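Local coordinates for putative sensory box/GGDEF family protein (Vibrio parahaemolyticus, PDB 3LID) that probably makes cyclic di-GMP from two GTP molecules through its GGDEF domain, the piece modelled here being its extracellular sensor domain, at residues I64-W69 with E91-K96; H246-S251 with H262-L267. All coordinates share one frame; numbering follows the deposited sequence.

Contact 1. Residues I64-W69 with E91-K96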
ATOM      1  N   ILE A  64      23.649   4.390  15.287  1.00 18.35           N
ATOM      2  CA  ILE A  64      22.551   4.762  16.136  1.00 18.28           C
ATOM      3  C   ILE A  64      21.269   4.949  15.285  1.00 18.63           C
ATOM      4  O   ILE A  64      20.175   4.466  15.681  1.00 17.62           O
ATOM      5  CB  ILE A  64      22.891   6.038  16.901  1.00 19.27           C
ATOM      6  CG1 ILE A  64      23.959   5.626  17.945  1.00 20.12           C
ATOM      7  CG2 ILE A  64      21.692   6.667  17.579  1.00 17.12           C
ATOM      8  CD1 ILE A  64      24.657   6.894  18.541  1.00 24.62           C
ATOM      9  N   LEU A  65      21.415   5.640  14.148  1.00 16.85           N
ATOM     10  CA  LEU A  65      20.264   5.895  13.259  1.00 16.78           C
ATOM     11  C   LEU A  65      19.722   4.545  12.738  1.00 17.11           C
ATOM     12  O   LEU A  65      18.518   4.302  12.787  1.00 17.67           O
ATOM     13  CB  LEU A  65      20.689   6.745  12.065  1.00 15.08           C
ATOM     14  CG  LEU A  65      19.580   7.033  11.064  1.00 15.60           C
ATOM     15  CD1 LEU A  65      18.428   7.776  11.764  1.00 16.27           C
ATOM     16  CD2 LEU A  65      20.170   7.958   9.944  1.00 15.02           C
ATOM     17  N   GLU A  66      20.611   3.665  12.267  1.00 15.74           N
ATOM     18  CA  GLU A  66      20.204   2.387  11.701  1.00 15.69           C
ATOM     19  C   GLU A  66      19.457   1.547  12.770  1.00 17.16           C
ATOM     20  O   GLU A  66      18.421   0.940  12.488  1.00 15.57           O
ATOM     21  CB  GLU A  66      21.398   1.591  11.289  1.00 15.34           C
ATOM     22  CG  GLU A  66      21.992   2.117   9.921  1.00 16.21           C
ATOM     23  CD  GLU A  66      23.310   1.450   9.516  1.00 20.71           C
ATOM     24  OE1 GLU A  66      24.007   0.883  10.394  1.00 22.57           O
ATOM     25  OE2 GLU A  66      23.579   1.481   8.299  1.00 21.99           O
ATOM     26  N   ASN A  67      19.981   1.538  13.987  1.00 16.51           N
ATOM     27  CA  ASN A  67      19.330   0.769  15.067  1.00 18.05           C
ATOM     28  C   ASN A  67      17.957   1.327  15.358  1.00 18.46           C
ATOM     29  O   ASN A  67      17.023   0.552  15.619  1.00 18.08           O
ATOM     30  CB  ASN A  67      20.229   0.767  16.331  1.00 17.98           C
ATOM     31  CG  ASN A  67      21.453  -0.107  16.121  1.00 21.44           C
ATOM     32  OD1 ASN A  67      21.491  -0.850  15.180  1.00 28.05           O
ATOM     33  ND2 ASN A  67      22.475   0.031  16.957  1.00 26.96           N
ATOM     34  N   MET A  68      17.821   2.666  15.344  1.00 17.27           N
ATOM     35  CA  MET A  68      16.539   3.272  15.588  0.50 16.50           C
ATOM     36  C   MET A  68      15.551   2.898  14.475  1.00 15.76           C
ATOM     37  O   MET A  68      14.385   2.453  14.753  1.00 15.47           O
ATOM     38  CB  MET A  68      16.711   4.797  15.664  0.50 16.48           C
ATOM     39  CG  MET A  68      15.507   5.580  16.151  0.50 20.61           C
ATOM     40  SD  MET A  68      14.340   6.071  14.893  0.50 22.03           S
ATOM     41  CE  MET A  68      15.146   7.531  14.067  0.50 16.04           C
ATOM     42  N   TRP A  69      15.971   3.075  13.214  1.00 15.04           N
ATOM     43  CA  TRP A  69      15.058   2.756  12.115  1.00 15.40           C
ATOM     44  C   TRP A  69      14.698   1.262  12.109  1.00 16.36           C
ATOM     45  O   TRP A  69      13.584   0.932  11.749  1.00 16.09           O
ATOM     46  CB  TRP A  69      15.706   3.162  10.792  1.00 15.62           C
ATOM     47  CG  TRP A  69      15.615   4.608  10.571  1.00 13.46           C
ATOM     48  CD1 TRP A  69      15.146   5.580  11.437  1.00 16.55           C
ATOM     49  CD2 TRP A  69      16.060   5.316   9.398  1.00 14.34           C
ATOM     50  NE1 TRP A  69      15.227   6.819  10.835  1.00 14.82           N
ATOM     51  CE2 TRP A  69      15.738   6.663   9.579  1.00 15.08           C
ATOM     52  CE3 TRP A  69      16.615   4.899   8.196  1.00 16.11           C
ATOM     53  CZ2 TRP A  69      16.038   7.651   8.614  1.00 16.59           C
ATOM     54  CZ3 TRP A  69      16.881   5.845   7.203  1.00 14.39           C
ATOM     55  CH2 TRP A  69      16.600   7.214   7.439  1.00 15.42           C
ATOM     56  N   GLU A  91      21.450   6.319  -2.296  1.00 15.40           N
ATOM     57  CA  GLU A  91      21.076   5.812  -0.958  1.00 15.05           C
ATOM     58  C   GLU A  91      22.279   5.913  -0.016  1.00 15.57           C
ATOM     59  O   GLU A  91      23.395   5.459  -0.382  1.00 16.37           O
ATOM     60  CB  GLU A  91      20.694   4.357  -1.071  1.00 14.62           C
ATOM     61  CG  GLU A  91      19.378   4.157  -1.941  1.00 17.57           C
ATOM     62  CD  GLU A  91      19.086   2.717  -2.225  1.00 18.50           C
ATOM     63  OE1 GLU A  91      20.061   1.935  -2.415  1.00 17.19           O
ATOM     64  OE2 GLU A  91      17.834   2.342  -2.261  1.00 16.71           O
ATOM     65  N   LYS A  92      22.061   6.454   1.162  1.00 14.20           N
ATOM     66  CA  LYS A  92      23.151   6.609   2.163  1.00 15.05           C
ATOM     67  C   LYS A  92      22.800   5.734   3.388  1.00 16.15           C
ATOM     68  O   LYS A  92      23.725   5.180   4.072  1.00 16.43           O
ATOM     69  CB  LYS A  92      23.263   8.034   2.632  1.00 15.62           C
ATOM     70  CG  LYS A  92      23.581   9.053   1.487  1.00 19.52           C
ATOM     71  CD  LYS A  92      24.922   8.787   0.893  1.00 28.97           C
ATOM     72  CE  LYS A  92      25.939   8.829   1.994  1.00 33.07           C
ATOM     73  NZ  LYS A  92      27.231   9.118   1.388  1.00 39.36           N
ATOM     74  N   VAL A  93      21.489   5.595   3.667  1.00 15.78           N
ATOM     75  CA  VAL A  93      21.063   4.807   4.844  1.00 15.23           C
ATOM     76  C   VAL A  93      19.925   3.966   4.333  1.00 14.79           C
ATOM     77  O   VAL A  93      19.021   4.493   3.673  1.00 14.30           O
ATOM     78  CB  VAL A  93      20.520   5.640   6.000  1.00 15.86           C
ATOM     79  CG1 VAL A  93      20.293   4.706   7.195  1.00 16.60           C
ATOM     80  CG2 VAL A  93      21.583   6.719   6.448  1.00 19.00           C
ATOM     81  N   ARG A  94      20.009   2.653   4.542  1.00 13.15           N
ATOM     82  CA  ARG A  94      18.941   1.809   3.996  1.00 14.59           C
ATOM     83  C   ARG A  94      18.636   0.667   4.979  1.00 15.47           C
ATOM     84  O   ARG A  94      19.472  -0.236   5.176  1.00 16.05           O
ATOM     85  CB  ARG A  94      19.447   1.196   2.679  1.00 13.70           C
ATOM     86  CG  ARG A  94      18.447   0.243   2.032  1.00 14.92           C
ATOM     87  CD  ARG A  94      18.849  -0.064   0.583  1.00 18.06           C
ATOM     88  NE  ARG A  94      17.833  -0.906  -0.028  1.00 15.88           N
ATOM     89  CZ  ARG A  94      18.076  -1.986  -0.789  1.00 18.07           C
ATOM     90  NH1 ARG A  94      19.325  -2.406  -1.086  1.00 20.94           N
ATOM     91  NH2 ARG A  94      17.016  -2.681  -1.257  1.00 19.55           N
ATOM     92  N   ILE A  95      17.460   0.749   5.599  1.00 14.14           N
ATOM     93  CA  ILE A  95      17.028  -0.346   6.495  1.00 16.15           C
ATOM     94  C   ILE A  95      15.996  -1.082   5.693  1.00 15.28           C
ATOM     95  O   ILE A  95      15.128  -0.468   5.093  1.00 14.87           O
ATOM     96  CB  ILE A  95      16.427   0.279   7.779  1.00 17.36           C
ATOM     97  CG1 ILE A  95      17.546   0.914   8.681  1.00 23.03           C
ATOM     98  CG2 ILE A  95      15.513  -0.692   8.540  1.00 18.74           C
ATOM     99  CD1 ILE A  95      18.760   0.239   8.813  1.00 26.78           C
ATOM    100  N   LYS A  96      16.085  -2.404   5.749  1.00 14.63           N
ATOM    101  CA  LYS A  96      15.102  -3.289   5.058  1.00 15.21           C
ATOM    102  C   LYS A  96      14.424  -4.103   6.148  1.00 16.40           C
ATOM    103  O   LYS A  96      15.068  -4.467   7.149  1.00 16.78           O
ATOM    104  CB  LYS A  96      15.770  -4.249   4.048  1.00 16.36           C
ATOM    105  CG  LYS A  96      16.488  -3.425   2.959  1.00 19.69           C
ATOM    106  CD  LYS A  96      17.215  -4.359   2.087  1.00 24.50           C
ATOM    107  CE  LYS A  96      16.127  -5.108   1.194  1.00 27.91           C
ATOM    108  NZ  LYS A  96      16.773  -5.897   0.050  1.00 34.34           N
TER
HETATM  109  O   HOH W   1      22.413   1.661   5.754  1.00 24.21           O
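I95, V93 and W69 carry most of this contact, in which helix 59-76 lies against strand 91-98. The axes of the two short segments approach to 8.8 Å and cross at -29°, so helix and strand run in roughly the same direction. V93 and I95 both turn their side chains toward the helix, while R94 between them points away. W69 turns toward the strand. The side chains of W69 and V93 cross at about a right angle, CG1 of V93 lying oblique to the indole, 3.6 Å from CZ3 of W69. At the ring edge, CG1 of I95 comes near the plane of the indole and packs 3.6 Å from CB of W69. The chi2 of -40° in I95 swings CD1 toward the helix backbone, 3.8 Å from the carbonyl O of E66. One helical turn before W69, L65 adds a methyl contact, its CD2 lying 4.0 Å from CG2 of V93, while its CD1 rests over one face of the indole. E66 lies along the margin, its extended chain (chi2 173°) bringing CG near CG1 of V93 and setting the carboxylate beside V93. There a water donates to OE2 of E66 at 2.8 Å and accepts from N of R94 at 2.9 Å, tying the helix to the strand backbone. Y53 of helix 48-55 touches L65 and V93, I82 and F84 of strand 79-86 touch W69, and P106 touches E66 and I95. The arrangement is that of a helix packed on an antiparallel sheet of this PDC-fold sensor domain.

Contact 2. Residues H246-S251 with H262-L267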
ATOM      1  N   HIS A 246     -22.281 -12.128 -11.383  1.00 27.53           N
ATOM      2  CA  HIS A 246     -21.424 -11.636 -10.297  1.00 26.97           C
ATOM      3  C   HIS A 246     -22.175 -10.528  -9.596  1.00 24.89           C
ATOM      4  O   HIS A 246     -22.779  -9.637 -10.239  1.00 24.88           O
ATOM      5  CB  HIS A 246     -20.085 -11.089 -10.867  1.00 27.38           C
ATOM      6  CG  HIS A 246     -19.064 -12.160 -11.089  1.00 32.27           C
ATOM      7  ND1 HIS A 246     -19.086 -13.007 -12.185  1.00 39.11           N
ATOM      8  CD2 HIS A 246     -18.006 -12.553 -10.335  1.00 29.40           C
ATOM      9  CE1 HIS A 246     -18.104 -13.884 -12.086  1.00 35.51           C
ATOM     10  NE2 HIS A 246     -17.451 -13.650 -10.960  1.00 40.47           N
ATOM     11  N   LEU A 247     -22.062 -10.523  -8.276  1.00 24.72           N
ATOM     12  CA  LEU A 247     -22.446  -9.367  -7.467  1.00 21.81           C
ATOM     13  C   LEU A 247     -21.142  -8.628  -7.133  1.00 21.03           C
ATOM     14  O   LEU A 247     -20.202  -9.275  -6.683  1.00 22.88           O
ATOM     15  CB  LEU A 247     -22.973  -9.858  -6.140  1.00 22.55           C
ATOM     16  CG  LEU A 247     -23.115  -8.732  -5.106  1.00 23.32           C
ATOM     17  CD1 LEU A 247     -24.113  -7.605  -5.526  1.00 25.55           C
ATOM     18  CD2 LEU A 247     -23.479  -9.345  -3.731  1.00 23.25           C
ATOM     19  N   ILE A 248     -21.067  -7.359  -7.463  1.00 22.15           N
ATOM     20  CA  ILE A 248     -19.864  -6.590  -7.112  1.00 20.73           C
ATOM     21  C   ILE A 248     -20.355  -5.456  -6.198  1.00 19.21           C
ATOM     22  O   ILE A 248     -21.239  -4.634  -6.589  1.00 19.70           O
ATOM     23  CB  ILE A 248     -19.254  -5.976  -8.344  1.00 21.68           C
ATOM     24  CG1 ILE A 248     -18.810  -7.094  -9.304  1.00 27.79           C
ATOM     25  CG2 ILE A 248     -18.003  -5.126  -7.944  1.00 21.88           C
ATOM     26  CD1 ILE A 248     -18.348  -6.539 -10.503  1.00 35.47           C
ATOM     27  N   ALA A 249     -19.772  -5.386  -4.995  1.00 18.69           N
ATOM     28  CA  ALA A 249     -19.980  -4.280  -4.125  1.00 17.12           C
ATOM     29  C   ALA A 249     -18.676  -3.454  -4.130  1.00 16.97           C
ATOM     30  O   ALA A 249     -17.600  -4.054  -4.255  1.00 18.83           O
ATOM     31  CB  ALA A 249     -20.306  -4.748  -2.706  1.00 18.18           C
ATOM     32  N   PHE A 250     -18.823  -2.140  -4.130  1.00 15.85           N
ATOM     33  CA  PHE A 250     -17.645  -1.289  -4.350  1.00 15.97           C
ATOM     34  C   PHE A 250     -17.716  -0.045  -3.494  1.00 17.14           C
ATOM     35  O   PHE A 250     -18.804   0.463  -3.082  1.00 17.53           O
ATOM     36  CB  PHE A 250     -17.560  -0.890  -5.841  1.00 15.73           C
ATOM     37  CG  PHE A 250     -18.913  -0.370  -6.415  1.00 18.28           C
ATOM     38  CD1 PHE A 250     -19.290   0.963  -6.287  1.00 20.34           C
ATOM     39  CD2 PHE A 250     -19.779  -1.272  -7.076  1.00 24.39           C
ATOM     40  CE1 PHE A 250     -20.556   1.404  -6.792  1.00 22.79           C
ATOM     41  CE2 PHE A 250     -21.011  -0.833  -7.568  1.00 21.62           C
ATOM     42  CZ  PHE A 250     -21.381   0.470  -7.419  1.00 22.35           C
ATOM     43  N   SER A 251     -16.528   0.472  -3.165  1.00 15.45           N
ATOM     44  CA  SER A 251     -16.460   1.726  -2.477  1.00 15.87           C
ATOM     45  C   SER A 251     -15.102   2.312  -2.905  1.00 15.51           C
ATOM     46  O   SER A 251     -14.310   1.628  -3.579  1.00 17.44           O
ATOM     47  CB  SER A 251     -16.540   1.584  -0.956  1.00 19.58           C
ATOM     48  OG  SER A 251     -15.385   0.859  -0.540  1.00 22.04           O
ATOM     49  N   HIS A 262      -9.956   1.842  -5.267  1.00 16.15           N
ATOM     50  CA  HIS A 262     -11.346   1.252  -5.182  1.00 16.05           C
ATOM     51  C   HIS A 262     -11.289  -0.056  -4.479  1.00 16.71           C
ATOM     52  O   HIS A 262     -10.440  -0.901  -4.754  1.00 18.50           O
ATOM     53  CB  HIS A 262     -11.876   1.046  -6.617  1.00 16.13           C
ATOM     54  CG  HIS A 262     -11.836   2.297  -7.430  1.00 15.16           C
ATOM     55  ND1 HIS A 262     -12.607   3.410  -7.121  1.00 15.40           N
ATOM     56  CD2 HIS A 262     -11.156   2.617  -8.571  1.00 16.18           C
ATOM     57  CE1 HIS A 262     -12.400   4.358  -8.021  1.00 18.47           C
ATOM     58  NE2 HIS A 262     -11.539   3.908  -8.921  1.00 19.21           N
ATOM     59  N   LEU A 263     -12.175  -0.244  -3.501  1.00 17.07           N
ATOM     60  CA  LEU A 263     -12.172  -1.469  -2.744  1.00 16.70           C
ATOM     61  C   LEU A 263     -13.386  -2.255  -3.310  1.00 17.86           C
ATOM     62  O   LEU A 263     -14.480  -1.708  -3.414  1.00 17.55           O
ATOM     63  CB  LEU A 263     -12.446  -1.207  -1.252  1.00 18.02           C
ATOM     64  CG  LEU A 263     -11.230  -0.707  -0.420  1.00 22.20           C
ATOM     65  CD1 LEU A 263     -10.499   0.459  -1.078  1.00 21.14           C
ATOM     66  CD2 LEU A 263     -11.818  -0.261   0.961  1.00 22.94           C
ATOM     67  N   ILE A 264     -13.148  -3.507  -3.619  1.00 18.03           N
ATOM     68  CA  ILE A 264     -14.166  -4.351  -4.335  1.00 17.53           C
ATOM     69  C   ILE A 264     -14.387  -5.620  -3.622  1.00 16.68           C
ATOM     70  O   ILE A 264     -13.446  -6.308  -3.220  1.00 18.28           O
ATOM     71  CB  ILE A 264     -13.633  -4.662  -5.714  1.00 16.87           C
ATOM     72  CG1 ILE A 264     -13.327  -3.370  -6.513  1.00 22.22           C
ATOM     73  CG2 ILE A 264     -14.557  -5.657  -6.519  1.00 21.14           C
ATOM     74  CD1 ILE A 264     -14.477  -2.508  -6.816  1.00 20.33           C
ATOM     75  N   ILE A 265     -15.680  -6.029  -3.513  1.00 18.20           N
ATOM     76  CA  ILE A 265     -16.008  -7.354  -3.099  1.00 16.82           C
ATOM     77  C   ILE A 265     -16.780  -7.911  -4.302  1.00 19.63           C
ATOM     78  O   ILE A 265     -17.802  -7.357  -4.660  1.00 20.03           O
ATOM     79  CB  ILE A 265     -16.867  -7.385  -1.818  1.00 19.28           C
ATOM     80  CG1 ILE A 265     -15.990  -6.914  -0.665  1.00 18.40           C
ATOM     81  CG2 ILE A 265     -17.358  -8.838  -1.491  1.00 19.97           C
ATOM     82  CD1 ILE A 265     -16.686  -6.734   0.636  1.00 21.36           C
ATOM     83  N   ASP A 266     -16.225  -8.941  -4.918  1.00 19.54           N
ATOM     84  CA  ASP A 266     -16.743  -9.526  -6.173  1.00 22.01           C
ATOM     85  C   ASP A 266     -17.050 -10.983  -5.854  1.00 24.08           C
ATOM     86  O   ASP A 266     -16.167 -11.760  -5.549  1.00 24.63           O
ATOM     87  CB  ASP A 266     -15.698  -9.323  -7.309  1.00 23.03           C
ATOM     88  CG  ASP A 266     -15.986 -10.127  -8.560  1.00 24.32           C
ATOM     89  OD1 ASP A 266     -16.980 -10.906  -8.585  1.00 26.44           O
ATOM     90  OD2 ASP A 266     -15.171 -10.008  -9.512  1.00 24.11           O
ATOM     91  N   LEU A 267     -18.345 -11.360  -5.846  1.00 25.21           N
ATOM     92  CA  LEU A 267     -18.724 -12.754  -5.578  1.00 24.94           C
ATOM     93  C   LEU A 267     -19.529 -13.301  -6.779  1.00 26.16           C
ATOM     94  O   LEU A 267     -20.446 -12.627  -7.309  1.00 24.20           O
ATOM     95  CB  LEU A 267     -19.669 -12.797  -4.394  1.00 25.73           C
ATOM     96  CG  LEU A 267     -18.955 -12.378  -3.109  1.00 29.11           C
ATOM     97  CD1 LEU A 267     -19.984 -11.804  -2.154  1.00 34.32           C
ATOM     98  CD2 LEU A 267     -18.277 -13.617  -2.587  1.00 32.84           C
TER
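L247, A249 and S251 each exchange two backbone hydrogen bonds with the facing strand, pairing with L267, I265 and L263 in turn. The segments run antiparallel at 167°, their axes 4.7 Å apart, and the six bonds measure between 2.8 Å and 3.0 Å from N to O. The straightest about its hydrogen is I265 N to A249 O. I248 with D266 and F250 with I264 are the non-hydrogen-bonded pairs between them, where CA-H groups close on the same carbonyl oxygens: CA of I248 is 3.3 Å from O of I265.

On the face that bears I248, F250, I264 and D266, the tightest apolar packing belongs to I264. Its chi2 of -64° folds CD1 back across the strand gap to 3.6 Å from CB of F250, while its CG2 branch reaches CG2 of I248 at 3.8 Å. The ring of F250 leaves in another direction, since chi1 of 48° sets CG between the backbone N and the carbonyl carbon and sends the phenyl group away from I264. D266 is held through OD2 by the hydroxyl of Y226. The reverse face carries L247, A249, S251, L263, I265 and L267; here OG of S251 lies 3.7 Å from CB of L263, and the methyl of A249 sits beside CB of I265.

Together the strands form a beta hairpin within the second antiparallel sheet. Strand 239-242 continues it beyond 246-254, and strand 189-195 beyond 260-268. A19 and L23 of the long helix 9-45 press on the A249 and S251 face, whereas V233 of helix 230-234 covers F250 and H262.

How the contacts relate
Contacts 1 and 2 belong to the two separate antiparallel sheets of the sensor domain, and they lie on opposite sides of the chain's centre. Their centres are 40 Å apart and their nearest atoms about 26 Å apart, so neither touches the other. They also follow in series along the chain, 64-69 with 91-96 closing before 246-251 with 262-267 opens. One joins a helix to a sheet, the other two strands of the same sheet. The GGDEF domain, where cyclic di-GMP would probably be made, is not part of this extracellular piece, so neither contact lies at that site.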